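Local coordinates for protein Esterase/lipase (Uncultured bacterium, PDB 3K6K) that probably hydrolyses carboxylic ester bonds as an esterase of the hormone-sensitive lipase family, built on the alpha/beta hydrolase fold, at residues M167-A170 / K171-L175; P126-A129 / A130-C134; A293-S296 / I297-C301. All blocks are in the same frame, centred on the assembly; numbering follows the deposited sequence.

Contact 1 of 3, residues M167-A170 / K171-L175; sequences MLKA and KEDGL
Lys-169 and Asp-173, one turn apart, meet where the helix runs out: the lysine's CD lies 3.2 Å from OD2 of the aspartate, while its amino group reaches on toward Glu-172. The salt bridge it makes there is long, NZ to Glu-172 OE2 being 3.8 Å. A bend at chi2 (-72°) and another at chi4 fold the lysine chain back over this acidic pair, and a water binds the three together: it accepts from Lys-169 NZ at 2.7 Å and donates to Asp-173 OD1 and Glu-172 OE2. Two acids near a helix C-terminus are probably eased by this lysine. Behind them, Asp-173 N bonds to Lys-169 O (2.9 Å), and Leu-175 N closes on Ala-170 O at 3.0 Å. With Gly-174 N bonded to Lys-171 O, this is a Schellman motif; Gly-174 has positive phi (88°), where a CB would jam against the preceding carbonyl. Lys-171 runs beside Leu-168 and gives its NZ to Ser-238 O. The small Ala-170 lets Tyr-138 pack close, and Leu-175 lies on Leu-142, seating the end of helix 158-172, which links strands 151-156 and 180-184 as a beta-alpha-beta unit, against the neighbouring helix 129-145.

Contact 2 of 3, residues P126-A129 / A130-C134; sequences PFPA and AVDDC
Phe-127 meets Val-131 at its ring edge, where CG2 of the valine lies near the ring plane, 4.4 Å from Phe-127 CE1, while one face of the ring is overlapped by Pro-128, whose CB stands 3.8 Å above the plane and over its centre. The peptide bond between Phe-127 and Pro-128 is cis, which brings the aromatic and the pyrrolidine onto one side of the chain. Val-131 turns CG2 toward the aromatic because its CG1 is anti to the backbone N (chi1 -179°), and a branched side chain can thus touch Phe-127 with one methyl while the other serves a different neighbour. Pro-128 occupies the N-cap position; it has no N-H to give, and what it contributes to the helix is its carbonyl. Asp-132 N bonds to Pro-128 O at 3.0 Å, nearly along the C=O axis, and Asp-133 N follows to Ala-129 O at 3.1 Å. The carboxylate of Asp-132 lies alongside the proline ring, OD1 3.9 Å from Pro-128 CG, and a negative charge close to the N-terminal end would probably interact favourably with the helix dipole. An alanine here would probably leave the flank of the Pro-128 ring without its carboxylate neighbour and the helix start with one negative charge fewer nearby. Asp-133, next along, is buried and forms a salt bridge through OD1 to Arg-120. Ala-129 is small enough to lie against that same arginine, and Ala-130 touches both Tyr-119 and Leu-162. Phe-127 and Val-131 both touch Tyr-219 of helix 209-220, so the start of the helix is wedged between that helix and helix 158-172. The arrangement is a cis-proline turn leading through the N-cap Pro-128 into helix 129-145 of the alpha/beta hydrolase fold.

Contact 3 of 3, residues A293-S296 / I297-C301; sequences ADIS and IKEIC
Ser-296 and Ile-300 meet one turn apart in helix 291-305, which packs against the sheet of the alpha/beta hydrolase fold at strands 243-248 and 271-276. Four i to i+4 backbone bonds cross this turn: Ile-297 N gives to Ala-293 O (3.2 Å), Lys-298 N to Asp-294 O, Glu-299 N to Ile-295 O, and Ile-300 N to Ser-296 O at 2.9 Å. The Lys-298 bond is the most bent of the four, with an angle of 143° at its hydrogen. Ser-296 is buried, so its hydroxyl needs partners, and it has them: OG bonds with His-246 ND1 and, weakly, with Gln-284 NE2. A chi1 of 162° sets OG beside its own carbonyl carbon and toward the next turn, where it meets Ile-300 and still reaches His-246; a small polar side chain suits a buried place beside Trp-276 and Phe-283. Glu-299, extended beyond CG, lies alongside Ile-295 and sends OE2 into a salt bridge with Lys-274, so its acid is paired across to the sheet. Asp-294 has a long, weak ion pair with Lys-15. The aliphatic Ile-297 packs on Leu-102 and Gln-109 of helix 96-110. Ile-300 instead rests on Leu-244 of strand 243-248; its CG1 stands beside its backbone N (chi1 -76°), and its CD1 comes to 3.5 Å from Ser-296 OG.

From the N terminus, contact 2 comes first, opening helix 129-145 after the loop that follows strand 113-117; contact 1 then closes helix 158-172 before strand 180-184, and contact 3 lies inside helix 291-305 near the C terminus. The three run in series, none nested or crossing, and each spans neighbouring residues. Contacts 1 and 2 touch: Lys-169 CG packs 4.3 Å from Val-131 CG1, joining the two helices as neighbours on one side of the chain's centre. Contact 3 lies across the centre from contact 2, their nearest atoms about 17 Å apart, and belongs to the C-terminal helix at the end of the sheet.

Contact 1 of 3, residues M167-A170 / K171-L175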
# COMPACT_ATOMS: atom_id res chain seq x y z
N MET A 167 -15.07 -12.57 -6.88
CA MET A 167 -14.04 -13.20 -7.70
C MET A 167 -13.60 -14.51 -7.06
O MET A 167 -13.25 -15.47 -7.79
CB MET A 167 -12.85 -12.25 -7.99
CG MET A 167 -13.26 -11.10 -8.83
SD MET A 167 -13.87 -11.67 -10.46
CE MET A 167 -15.68 -11.39 -10.28
N LEU A 168 -13.60 -14.55 -5.71
CA LEU A 168 -13.40 -15.80 -5.02
C LEU A 168 -14.41 -16.86 -5.50
O LEU A 168 -14.01 -17.93 -5.93
CB LEU A 168 -13.44 -15.59 -3.50
CG LEU A 168 -12.23 -14.82 -2.94
CD1 LEU A 168 -12.40 -14.38 -1.50
CD2 LEU A 168 -10.96 -15.66 -3.08
N LYS A 169 -15.70 -16.51 -5.53
CA LYS A 169 -16.78 -17.36 -6.05
C LYS A 169 -16.58 -17.61 -7.56
O LYS A 169 -16.75 -18.74 -8.07
CB LYS A 169 -18.14 -16.69 -5.81
CG LYS A 169 -19.29 -17.59 -5.34
CD LYS A 169 -19.85 -18.53 -6.38
CE LYS A 169 -20.90 -19.49 -5.77
NZ LYS A 169 -20.19 -20.24 -4.68
N ALA A 170 -16.27 -16.53 -8.27
CA ALA A 170 -16.03 -16.67 -9.69
C ALA A 170 -14.89 -17.72 -9.86
O ALA A 170 -14.97 -18.57 -10.73
CB ALA A 170 -15.67 -15.35 -10.31
N LYS A 171 -13.90 -17.70 -8.97
CA LYS A 171 -12.75 -18.61 -9.04
C LYS A 171 -13.17 -20.04 -8.71
O LYS A 171 -12.86 -20.93 -9.50
CB LYS A 171 -11.60 -18.16 -8.13
CG LYS A 171 -10.16 -18.71 -8.47
CD LYS A 171 -9.06 -18.18 -7.49
CE LYS A 171 -9.16 -18.90 -6.13
NZ LYS A 171 -8.77 -18.10 -4.87
N GLU A 172 -13.83 -20.24 -7.54
CA GLU A 172 -14.45 -21.53 -7.15
C GLU A 172 -15.14 -22.13 -8.35
O GLU A 172 -14.87 -23.25 -8.71
CB GLU A 172 -15.48 -21.39 -6.01
CG GLU A 172 -14.92 -21.69 -4.57
CD GLU A 172 -15.87 -21.24 -3.40
OE1 GLU A 172 -15.49 -20.35 -2.57
OE2 GLU A 172 -17.02 -21.79 -3.31
N ASP A 173 -15.98 -21.34 -9.01
CA ASP A 173 -16.81 -21.79 -10.12
C ASP A 173 -16.07 -22.01 -11.42
O ASP A 173 -16.68 -22.43 -12.37
CB ASP A 173 -17.98 -20.82 -10.34
CG ASP A 173 -18.95 -20.82 -9.17
OD1 ASP A 173 -18.68 -21.58 -8.22
OD2 ASP A 173 -19.97 -20.11 -9.19
N GLY A 174 -14.79 -21.70 -11.51
CA GLY A 174 -14.09 -22.02 -12.74
C GLY A 174 -14.14 -20.95 -13.80
O GLY A 174 -13.88 -21.22 -14.99
N LEU A 175 -14.44 -19.71 -13.41
CA LEU A 175 -14.46 -18.59 -14.34
C LEU A 175 -13.07 -17.97 -14.43
O LEU A 175 -12.37 -17.91 -13.42
CB LEU A 175 -15.51 -17.57 -13.87
CG LEU A 175 -16.94 -17.85 -14.32
CD1 LEU A 175 -17.93 -16.83 -13.73
CD2 LEU A 175 -16.96 -17.89 -15.88
O HOH W 1 -11.55 -19.08 -4.28
O HOH W 2 -19.13 -22.43 -5.76

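Contact 2 of 3, residues P126-A129 / A130-C134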
# COMPACT_ATOMS: atom_id res chain seq x y z
N PRO A 126 -30.61 -11.08 2.14
CA PRO A 126 -29.34 -11.22 2.88
C PRO A 126 -28.23 -12.02 2.15
O PRO A 126 -28.44 -12.54 1.05
CB PRO A 126 -29.75 -11.98 4.15
CG PRO A 126 -31.26 -12.10 4.09
CD PRO A 126 -31.62 -12.02 2.65
N PHE A 127 -27.05 -12.11 2.77
CA PHE A 127 -26.01 -12.98 2.24
C PHE A 127 -26.62 -14.36 1.97
O PHE A 127 -27.26 -14.91 2.87
CB PHE A 127 -24.85 -13.14 3.23
CG PHE A 127 -23.87 -14.18 2.81
CD1 PHE A 127 -22.92 -13.91 1.83
CD2 PHE A 127 -23.92 -15.45 3.35
CE1 PHE A 127 -22.02 -14.89 1.42
CE2 PHE A 127 -23.04 -16.42 2.95
CZ PHE A 127 -22.09 -16.15 1.99
N PRO A 128 -26.36 -14.96 0.79
CA PRO A 128 -25.41 -14.60 -0.31
C PRO A 128 -25.94 -13.85 -1.54
O PRO A 128 -25.28 -13.89 -2.62
CB PRO A 128 -24.96 -15.96 -0.83
CG PRO A 128 -26.26 -16.83 -0.67
CD PRO A 128 -26.80 -16.37 0.68
N ALA A 129 -27.08 -13.18 -1.41
CA ALA A 129 -27.74 -12.67 -2.61
C ALA A 129 -26.84 -11.79 -3.51
O ALA A 129 -26.67 -12.07 -4.71
CB ALA A 129 -29.05 -11.97 -2.26
N ALA A 130 -26.29 -10.73 -2.92
CA ALA A 130 -25.44 -9.75 -3.65
C ALA A 130 -24.22 -10.41 -4.32
O ALA A 130 -23.87 -10.08 -5.47
CB ALA A 130 -24.99 -8.60 -2.70
N VAL A 131 -23.59 -11.34 -3.60
CA VAL A 131 -22.57 -12.13 -4.24
C VAL A 131 -23.05 -12.86 -5.49
O VAL A 131 -22.39 -12.75 -6.56
CB VAL A 131 -21.94 -13.11 -3.30
CG1 VAL A 131 -20.88 -13.85 -4.03
CG2 VAL A 131 -21.34 -12.40 -2.13
N ASP A 132 -24.18 -13.59 -5.42
CA ASP A 132 -24.52 -14.41 -6.60
C ASP A 132 -24.82 -13.52 -7.79
O ASP A 132 -24.50 -13.87 -8.93
CB ASP A 132 -25.67 -15.36 -6.39
CG ASP A 132 -25.46 -16.28 -5.22
OD1 ASP A 132 -26.50 -16.59 -4.60
OD2 ASP A 132 -24.30 -16.69 -4.92
N ASP A 133 -25.40 -12.35 -7.50
CA ASP A 133 -25.71 -11.34 -8.47
C ASP A 133 -24.42 -10.83 -9.18
O ASP A 133 -24.32 -10.76 -10.46
CB ASP A 133 -26.39 -10.20 -7.70
CG ASP A 133 -27.92 -10.40 -7.48
OD1 ASP A 133 -28.48 -11.46 -7.88
OD2 ASP A 133 -28.57 -9.46 -6.92
N CYS A 134 -23.41 -10.49 -8.36
CA CYS A 134 -22.08 -10.02 -8.86
C CYS A 134 -21.44 -11.05 -9.79
O CYS A 134 -21.04 -10.73 -10.93
CB CYS A 134 -21.15 -9.63 -7.71
SG CYS A 134 -21.69 -8.14 -6.82

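Contact 3 of 3, residues A293-S296 / I297-C301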
# COMPACT_ATOMS: atom_id res chain seq x y z
N ALA A 293 -9.75 13.85 -4.21
CA ALA A 293 -10.67 12.97 -4.93
C ALA A 293 -10.44 12.98 -6.42
O ALA A 293 -10.45 11.92 -7.03
CB ALA A 293 -12.14 13.30 -4.58
N ASP A 294 -10.26 14.15 -7.02
CA ASP A 294 -9.95 14.18 -8.46
C ASP A 294 -8.65 13.47 -8.72
O ASP A 294 -8.59 12.77 -9.69
CB ASP A 294 -9.82 15.59 -9.07
CG ASP A 294 -10.89 16.55 -8.60
OD1 ASP A 294 -10.49 17.75 -8.42
OD2 ASP A 294 -12.09 16.10 -8.41
N ILE A 295 -7.64 13.64 -7.85
CA ILE A 295 -6.33 13.02 -8.03
C ILE A 295 -6.43 11.49 -7.89
O ILE A 295 -5.80 10.74 -8.65
CB ILE A 295 -5.27 13.56 -7.02
CG1 ILE A 295 -5.25 15.08 -6.96
CG2 ILE A 295 -3.82 13.11 -7.37
CD1 ILE A 295 -4.26 15.65 -5.77
N SER A 296 -7.19 11.00 -6.91
CA SER A 296 -7.29 9.56 -6.72
C SER A 296 -7.96 8.88 -7.97
O SER A 296 -7.52 7.84 -8.46
CB SER A 296 -8.08 9.26 -5.48
OG SER A 296 -8.50 7.93 -5.57
N ILE A 297 -9.04 9.47 -8.43
CA ILE A 297 -9.69 9.08 -9.64
C ILE A 297 -8.71 9.05 -10.83
O ILE A 297 -8.69 8.11 -11.63
CB ILE A 297 -10.98 9.92 -9.81
CG1 ILE A 297 -12.06 9.36 -8.79
CG2 ILE A 297 -11.55 9.79 -11.17
CD1 ILE A 297 -13.22 10.32 -8.50
N LYS A 298 -7.86 10.06 -10.91
CA LYS A 298 -6.94 10.18 -12.01
C LYS A 298 -6.00 8.98 -11.96
O LYS A 298 -5.83 8.30 -12.98
CB LYS A 298 -6.16 11.49 -11.92
CG LYS A 298 -5.56 11.99 -13.27
CD LYS A 298 -6.57 12.88 -14.12
CE LYS A 298 -6.54 14.40 -13.81
NZ LYS A 298 -7.34 14.83 -12.60
N GLU A 299 -5.43 8.71 -10.78
CA GLU A 299 -4.51 7.60 -10.62
C GLU A 299 -5.14 6.22 -10.85
O GLU A 299 -4.49 5.36 -11.48
CB GLU A 299 -3.84 7.65 -9.25
CG GLU A 299 -2.98 8.84 -9.09
CD GLU A 299 -2.30 8.93 -7.73
OE1 GLU A 299 -1.59 9.94 -7.56
OE2 GLU A 299 -2.47 8.03 -6.87
N ILE A 300 -6.37 6.03 -10.34
CA ILE A 300 -7.10 4.79 -10.49
C ILE A 300 -7.29 4.50 -11.95
O ILE A 300 -7.15 3.34 -12.38
CB ILE A 300 -8.50 4.84 -9.85
CG1 ILE A 300 -8.44 4.72 -8.31
CG2 ILE A 300 -9.37 3.69 -10.39
CD1 ILE A 300 -9.63 5.36 -7.66
N CYS A 301 -7.61 5.55 -12.71
CA CYS A 301 -7.86 5.39 -14.14
C CYS A 301 -6.56 5.07 -14.85
O CYS A 301 -6.53 4.19 -15.71
CB CYS A 301 -8.61 6.60 -14.75
SG CYS A 301 -10.38 6.61 -14.24